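Local atomic coordinates of aminotransferase, class III (Thermomicrobium roseum, PDB entry 6IO1), a protein that probably transfers amino groups with the help of pyridoxal phosphate, as an (S)-enantioselective, thermostable omega-transaminase. Residues Y188-G193 with E383-K388; E344-N349 with P426-S431. All coordinates share one frame; numbering follows the deposited sequence.

Both contacts tie the C-terminal part of this fold-type-I aminotransferase to earlier chain, one through charge and the other through apolar packing and an amide. Contact 1 joins residues 188-193, just past edge strand 181-184 of the sheet that ends with strand 112-118 on its other side, to the end of strand 379-384 in the other seven-stranded mixed sheet. Contact 2 sets the start of helix 346-361 against the loop leading into the last helix. Their centres are 29 Å apart and their nearest atoms about 14 Å. Neither supplies a residue of the pyridoxamine phosphate pocket, although Tyr188 of contact 1 touches Met152, two residues before the pocket residue Tyr154.

Contact 1: residues Y188-G193 with E383-K388; sequences YKYRFG and EVVRDK
Three flat groups of 188-193 surround the Glu383 carboxylate: the Tyr188 ring meets OE1 at its edge and in plane, the Arg191 guanidinium takes OE2 at its own edge, and Tyr190 brings its ring edge, CE2, to 3.5 Å from Glu383 OE2, with ring and carboxylate planes 77° apart. Tyr190 CE2 also sits over one guanidinium face of Arg191, 3.8 Å above the plane and toward its rim. In this fold-type-I aminotransferase the contact bridges two sheets, joining the short helix 189-192 that follows strand 181-184 to the end of strand 379-384. Tyr188 OH donates a hydrogen bond to Glu383 OE1 at 2.6 Å, on its syn lone pair. Arg191 comes side-on, with NE at 2.9 Å and NH2 at 3.0 Å from the same Glu383 OE2, which both meet nearly along its C-O axis; guanidinium and carboxylate lie within 24° of coplanar. With CG anti to the backbone N (chi1 176°) and the chain extended beyond it, Glu383 holds its carboxylate out between these donors. Its OE1 also pairs with Arg374, and Arg191 NH2 gives a further bond to Lys391 O, so both ends of the bridge have second partners. A glutamine in place of Glu383 would probably leave the charges of Arg191 and Arg374 without their common mate and weaken the hold on Tyr188 OH. Beyond the carboxylate, Val385 CG1 packs 3.5 Å from Arg191 NH2. A water links the two segments, 2.7 Å from Tyr190 OH, in that ring's plane, and donating to Lys388 O at 3.1 Å.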
loop_
_atom_site.group_PDB
_atom_site.type_symbol
_atom_site.label_atom_id
_atom_site.label_comp_id
_atom_site.label_asym_id
_atom_site.label_seq_id
_atom_site.Cartn_x
_atom_site.Cartn_y
_atom_site.Cartn_z
ATOM N N TYR B 188 15.268 -4.225 -25.049
ATOM C CA TYR B 188 14.692 -5.515 -25.431
ATOM C C TYR B 188 15.312 -5.914 -26.769
ATOM O O TYR B 188 14.790 -5.597 -27.838
ATOM C CB TYR B 188 13.173 -5.373 -25.488
ATOM C CG TYR B 188 12.364 -6.593 -25.861
ATOM C CD1 TYR B 188 12.838 -7.878 -25.643
ATOM C CD2 TYR B 188 11.096 -6.448 -26.411
ATOM C CE1 TYR B 188 12.074 -8.981 -25.985
ATOM C CE2 TYR B 188 10.331 -7.541 -26.750
ATOM C CZ TYR B 188 10.823 -8.806 -26.536
ATOM O OH TYR B 188 10.058 -9.898 -26.876
ATOM N N LYS B 189 16.440 -6.629 -26.698
ATOM C CA LYS B 189 17.239 -6.906 -27.891
ATOM C C LYS B 189 16.512 -7.807 -28.882
ATOM O O LYS B 189 16.677 -7.653 -30.098
ATOM C CB LYS B 189 18.573 -7.535 -27.491
ATOM C CG LYS B 189 19.639 -7.457 -28.567
ATOM C CD LYS B 189 20.891 -8.207 -28.149
ATOM C CE LYS B 189 22.034 -7.935 -29.106
ATOM N NZ LYS B 189 23.094 -8.980 -29.035
ATOM N N TYR B 190 15.721 -8.763 -28.386
ATOM C CA TYR B 190 15.114 -9.763 -29.263
ATOM C C TYR B 190 14.266 -9.119 -30.355
ATOM O O TYR B 190 14.237 -9.603 -31.493
ATOM C CB TYR B 190 14.273 -10.736 -28.438
ATOM C CG TYR B 190 13.543 -11.783 -29.247
ATOM C CD1 TYR B 190 14.237 -12.743 -29.971
ATOM C CD2 TYR B 190 12.154 -11.818 -29.276
ATOM C CE1 TYR B 190 13.570 -13.705 -30.705
ATOM C CE2 TYR B 190 11.479 -12.775 -30.009
ATOM C CZ TYR B 190 12.191 -13.715 -30.722
ATOM O OH TYR B 190 11.519 -14.669 -31.452
ATOM N N ARG B 191 13.566 -8.031 -30.030
ATOM C CA ARG B 191 12.715 -7.359 -31.000
ATOM C C ARG B 191 13.168 -5.953 -31.361
ATOM O O ARG B 191 12.774 -5.453 -32.418
ATOM C CB ARG B 191 11.271 -7.295 -30.480
ATOM C CG ARG B 191 10.658 -8.661 -30.233
ATOM C CD ARG B 191 9.168 -8.571 -29.955
ATOM N NE ARG B 191 8.557 -9.894 -29.886
ATOM C CZ ARG B 191 8.038 -10.532 -30.930
ATOM N NH1 ARG B 191 8.034 -9.957 -32.126
ATOM N NH2 ARG B 191 7.506 -11.736 -30.777
ATOM N N PHE B 192 13.978 -5.305 -30.522
ATOM C CA PHE B 192 14.387 -3.928 -30.767
ATOM C C PHE B 192 15.871 -3.782 -31.071
ATOM O O PHE B 192 16.306 -2.678 -31.419
ATOM C CB PHE B 192 14.030 -3.039 -29.560
ATOM C CG PHE B 192 12.563 -3.049 -29.191
ATOM C CD1 PHE B 192 11.599 -3.510 -30.075
ATOM C CD2 PHE B 192 12.153 -2.593 -27.949
ATOM C CE1 PHE B 192 10.262 -3.523 -29.727
ATOM C CE2 PHE B 192 10.815 -2.599 -27.596
ATOM C CZ PHE B 192 9.869 -3.065 -28.488
ATOM N N GLY B 193 16.655 -4.851 -30.947
ATOM C CA GLY B 193 18.077 -4.796 -31.226
ATOM C C GLY B 193 18.519 -5.825 -32.247
ATOM O O GLY B 193 19.629 -6.360 -32.158
ATOM N N GLU B 383 9.200 -16.984 -24.449
ATOM C CA GLU B 383 8.390 -16.171 -25.347
ATOM C C GLU B 383 7.873 -17.044 -26.483
ATOM O O GLU B 383 8.662 -17.659 -27.210
ATOM C CB GLU B 383 9.201 -14.999 -25.897
ATOM C CG GLU B 383 8.449 -14.155 -26.915
ATOM C CD GLU B 383 9.050 -12.776 -27.094
ATOM O OE1 GLU B 383 9.915 -12.390 -26.280
ATOM O OE2 GLU B 383 8.654 -12.073 -28.049
ATOM N N VAL B 384 6.553 -17.097 -26.634
ATOM C CA VAL B 384 5.900 -17.959 -27.611
ATOM C C VAL B 384 5.520 -17.129 -28.829
ATOM O O VAL B 384 4.974 -16.027 -28.698
ATOM C CB VAL B 384 4.666 -18.645 -27.002
ATOM C CG1 VAL B 384 3.861 -19.358 -28.077
ATOM C CG2 VAL B 384 5.090 -19.620 -25.913
ATOM N N VAL B 385 5.818 -17.659 -30.017
ATOM C CA VAL B 385 5.522 -17.010 -31.285
ATOM C C VAL B 385 4.899 -18.047 -32.209
ATOM O O VAL B 385 5.091 -19.253 -32.045
ATOM C CB VAL B 385 6.773 -16.390 -31.945
ATOM C CG1 VAL B 385 7.300 -15.230 -31.114
ATOM C CG2 VAL B 385 7.847 -17.447 -32.147
ATOM N N ARG B 386 4.123 -17.564 -33.179
ATOM C CA ARG B 386 3.539 -18.476 -34.156
ATOM C C ARG B 386 4.618 -19.110 -35.025
ATOM O O ARG B 386 4.515 -20.284 -35.399
ATOM C CB ARG B 386 2.519 -17.738 -35.024
ATOM C CG ARG B 386 1.427 -17.028 -34.240
ATOM C CD ARG B 386 0.303 -16.567 -35.154
ATOM N NE ARG B 386 -0.602 -17.648 -35.530
ATOM C CZ ARG B 386 -1.620 -17.511 -36.376
ATOM N NH1 ARG B 386 -1.864 -16.337 -36.943
ATOM N NH2 ARG B 386 -2.394 -18.550 -36.655
ATOM N N ASP B 387 5.659 -18.348 -35.354
ATOM C CA ASP B 387 6.716 -18.796 -36.246
ATOM C C ASP B 387 8.022 -18.129 -35.839
ATOM O O ASP B 387 8.043 -16.927 -35.560
ATOM C CB ASP B 387 6.379 -18.484 -37.707
ATOM C CG ASP B 387 7.481 -18.892 -38.661
ATOM O OD1 ASP B 387 7.706 -20.109 -38.828
ATOM O OD2 ASP B 387 8.115 -17.994 -39.249
ATOM N N LYS B 388 9.103 -18.912 -35.787
ATOM C CA LYS B 388 10.389 -18.353 -35.379
ATOM C C LYS B 388 10.861 -17.296 -36.366
ATOM O O LYS B 388 11.357 -16.235 -35.966
ATOM C CB LYS B 388 11.444 -19.454 -35.293
ATOM C CG LYS B 388 11.318 -20.422 -34.148
ATOM C CD LYS B 388 12.268 -21.578 -34.395
ATOM C CE LYS B 388 13.205 -21.782 -33.229
ATOM N NZ LYS B 388 12.471 -21.815 -31.935
HETATM O O HOH W 1 12.699 -16.422 -33.144
#

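Contact 2: residues E344-N349 with P426-S431; sequences ERLWEN and PPLTIS
Asn349 ND2 spends its two N-H groups on two carbonyls, Leu428 O at 2.6 Å and Ile430 O at 3.0 Å. Both bonds are nearly straight (175° and 168°), and both acceptors lie close to the amide plane, an arrangement that should hold the Asn349 amide against turning about CB-CG. The carbonyls belong to the type I beta turn 427-430, in the loop between strand 421-424 and helix 432-450; Asn349 sits in the first turn of helix 346-361, just after the Schellman motif at Arg345 that ends helix 328-344. Seen from the acceptors, the donor is tilted from the Leu428 carbonyl plane and stands above that of Ile430. Having CG opposite the backbone N (chi1 -167°) swings the amide toward the turn.

Beside these two bonds the contact is apolar. Leu346 and Leu428 cross at about a right angle, Leu346 CB lying 3.8 Å from Leu428 CD1, and Leu341 of the preceding helix touches both. Past the turn, Ser431 N-caps the last helix, where its N bonds to Glu434. Leu346 and Thr429 run side by side, pointing the same way, and Leu346 CD2 rests 3.7 Å from the Thr429 methyl CG2.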
loop_
_atom_site.group_PDB
_atom_site.type_symbol
_atom_site.label_atom_id
_atom_site.label_comp_id
_atom_site.label_asym_id
_atom_site.label_seq_id
_atom_site.Cartn_x
_atom_site.Cartn_y
_atom_site.Cartn_z
ATOM N N GLU B 344 21.324 -19.473 4.817
ATOM C CA GLU B 344 21.279 -20.478 3.769
ATOM C C GLU B 344 21.876 -19.984 2.461
ATOM O O GLU B 344 22.023 -20.779 1.527
ATOM C CB GLU B 344 19.834 -20.942 3.552
ATOM C CG GLU B 344 19.216 -21.561 4.800
ATOM C CD GLU B 344 17.824 -22.115 4.565
ATOM O OE1 GLU B 344 17.352 -22.076 3.410
ATOM O OE2 GLU B 344 17.202 -22.587 5.540
ATOM N N ARG B 345 22.242 -18.705 2.387
ATOM C CA ARG B 345 22.896 -18.122 1.218
ATOM C C ARG B 345 22.127 -18.452 -0.062
ATOM O O ARG B 345 22.677 -18.943 -1.052
ATOM C CB ARG B 345 24.352 -18.588 1.148
ATOM C CG ARG B 345 25.190 -18.113 2.338
ATOM C CD ARG B 345 26.646 -18.476 2.168
ATOM N NE ARG B 345 27.296 -17.483 1.324
ATOM C CZ ARG B 345 27.566 -16.230 1.689
ATOM N NH1 ARG B 345 28.145 -15.420 0.824
ATOM N NH2 ARG B 345 27.282 -15.796 2.910
ATOM N N LEU B 346 20.828 -18.137 -0.028
ATOM C CA LEU B 346 19.850 -18.510 -1.089
ATOM C C LEU B 346 20.237 -17.922 -2.450
ATOM O O LEU B 346 19.794 -18.482 -3.471
ATOM C CB LEU B 346 18.440 -18.087 -0.664
ATOM C CG LEU B 346 17.854 -18.873 0.507
ATOM C CD1 LEU B 346 16.395 -18.508 0.732
ATOM C CD2 LEU B 346 17.998 -20.370 0.279
ATOM N N TRP B 347 20.992 -16.826 -2.467
ATOM C CA TRP B 347 21.404 -16.233 -3.766
ATOM C C TRP B 347 22.217 -17.267 -4.555
ATOM O O TRP B 347 22.149 -17.241 -5.799
ATOM C CB TRP B 347 22.165 -14.914 -3.573
ATOM C CG TRP B 347 23.327 -15.013 -2.635
ATOM C CD1 TRP B 347 24.606 -15.379 -2.944
ATOM C CD2 TRP B 347 23.320 -14.736 -1.224
ATOM N NE1 TRP B 347 25.392 -15.351 -1.824
ATOM C CE2 TRP B 347 24.631 -14.959 -0.754
ATOM C CE3 TRP B 347 22.339 -14.323 -0.316
ATOM C CZ2 TRP B 347 24.981 -14.782 0.584
ATOM C CZ3 TRP B 347 22.686 -14.149 1.005
ATOM C CH2 TRP B 347 23.989 -14.376 1.447
ATOM N N GLU B 348 23.003 -18.097 -3.858
ATOM C CA GLU B 348 23.828 -19.098 -4.527
ATOM C C GLU B 348 22.963 -20.152 -5.207
ATOM O O GLU B 348 23.182 -20.500 -6.377
ATOM C CB GLU B 348 24.773 -19.752 -3.519
ATOM C CG GLU B 348 25.806 -18.810 -2.924
ATOM C CD GLU B 348 26.731 -19.510 -1.949
ATOM O OE1 GLU B 348 26.526 -20.716 -1.696
ATOM O OE2 GLU B 348 27.662 -18.856 -1.436
ATOM N N ASN B 349 21.975 -20.685 -4.481
ATOM C CA ASN B 349 21.055 -21.634 -5.095
ATOM C C ASN B 349 20.232 -20.973 -6.185
ATOM O O ASN B 349 19.884 -21.622 -7.171
ATOM C CB ASN B 349 20.134 -22.262 -4.051
ATOM C CG ASN B 349 19.379 -23.462 -4.596
ATOM O OD1 ASN B 349 19.976 -24.483 -4.937
ATOM N ND2 ASN B 349 18.060 -23.338 -4.695
ATOM N N PRO B 426 10.391 -19.181 -9.510
ATOM C CA PRO B 426 10.304 -20.158 -8.414
ATOM C C PRO B 426 11.013 -19.749 -7.114
ATOM O O PRO B 426 11.860 -18.876 -7.153
ATOM C CB PRO B 426 10.972 -21.411 -9.000
ATOM C CG PRO B 426 11.944 -20.864 -10.019
ATOM C CD PRO B 426 11.248 -19.650 -10.601
ATOM N N PRO B 427 10.663 -20.363 -5.958
ATOM C CA PRO B 427 11.292 -20.039 -4.672
ATOM C C PRO B 427 12.801 -20.314 -4.740
ATOM O O PRO B 427 13.197 -21.301 -5.335
ATOM C CB PRO B 427 10.628 -21.008 -3.683
ATOM C CG PRO B 427 9.314 -21.365 -4.341
ATOM C CD PRO B 427 9.626 -21.388 -5.823
ATOM N N LEU B 428 13.595 -19.443 -4.112
ATOM C CA LEU B 428 15.051 -19.537 -4.174
ATOM C C LEU B 428 15.586 -20.874 -3.678
ATOM O O LEU B 428 16.764 -21.170 -3.906
ATOM C CB LEU B 428 15.690 -18.402 -3.368
ATOM C CG LEU B 428 15.241 -16.961 -3.626
ATOM C CD1 LEU B 428 16.204 -15.982 -2.967
ATOM C CD2 LEU B 428 15.113 -16.663 -5.112
ATOM N N THR B 429 14.763 -21.682 -3.015
ATOM C CA THR B 429 15.190 -22.961 -2.464
ATOM C C THR B 429 14.993 -24.129 -3.423
ATOM O O THR B 429 15.234 -25.276 -3.030
ATOM C CB THR B 429 14.440 -23.248 -1.161
ATOM O OG1 THR B 429 13.030 -23.271 -1.415
ATOM C CG2 THR B 429 14.741 -22.175 -0.128
ATOM N N ILE B 430 14.547 -23.869 -4.656
ATOM C CA ILE B 430 14.173 -24.949 -5.563
ATOM C C ILE B 430 15.370 -25.846 -5.841
ATOM O O ILE B 430 16.478 -25.378 -6.129
ATOM C CB ILE B 430 13.564 -24.378 -6.855
ATOM C CG1 ILE B 430 12.963 -25.500 -7.707
ATOM C CG2 ILE B 430 14.591 -23.576 -7.648
ATOM C CD1 ILE B 430 12.016 -25.001 -8.781
ATOM N N SER B 431 15.158 -27.146 -5.695
ATOM C CA SER B 431 16.181 -28.142 -5.962
ATOM C C SER B 431 16.203 -28.555 -7.431
ATOM O O SER B 431 15.361 -28.144 -8.240
ATOM C CB SER B 431 15.953 -29.381 -5.096
ATOM O OG SER B 431 14.869 -30.157 -5.586
#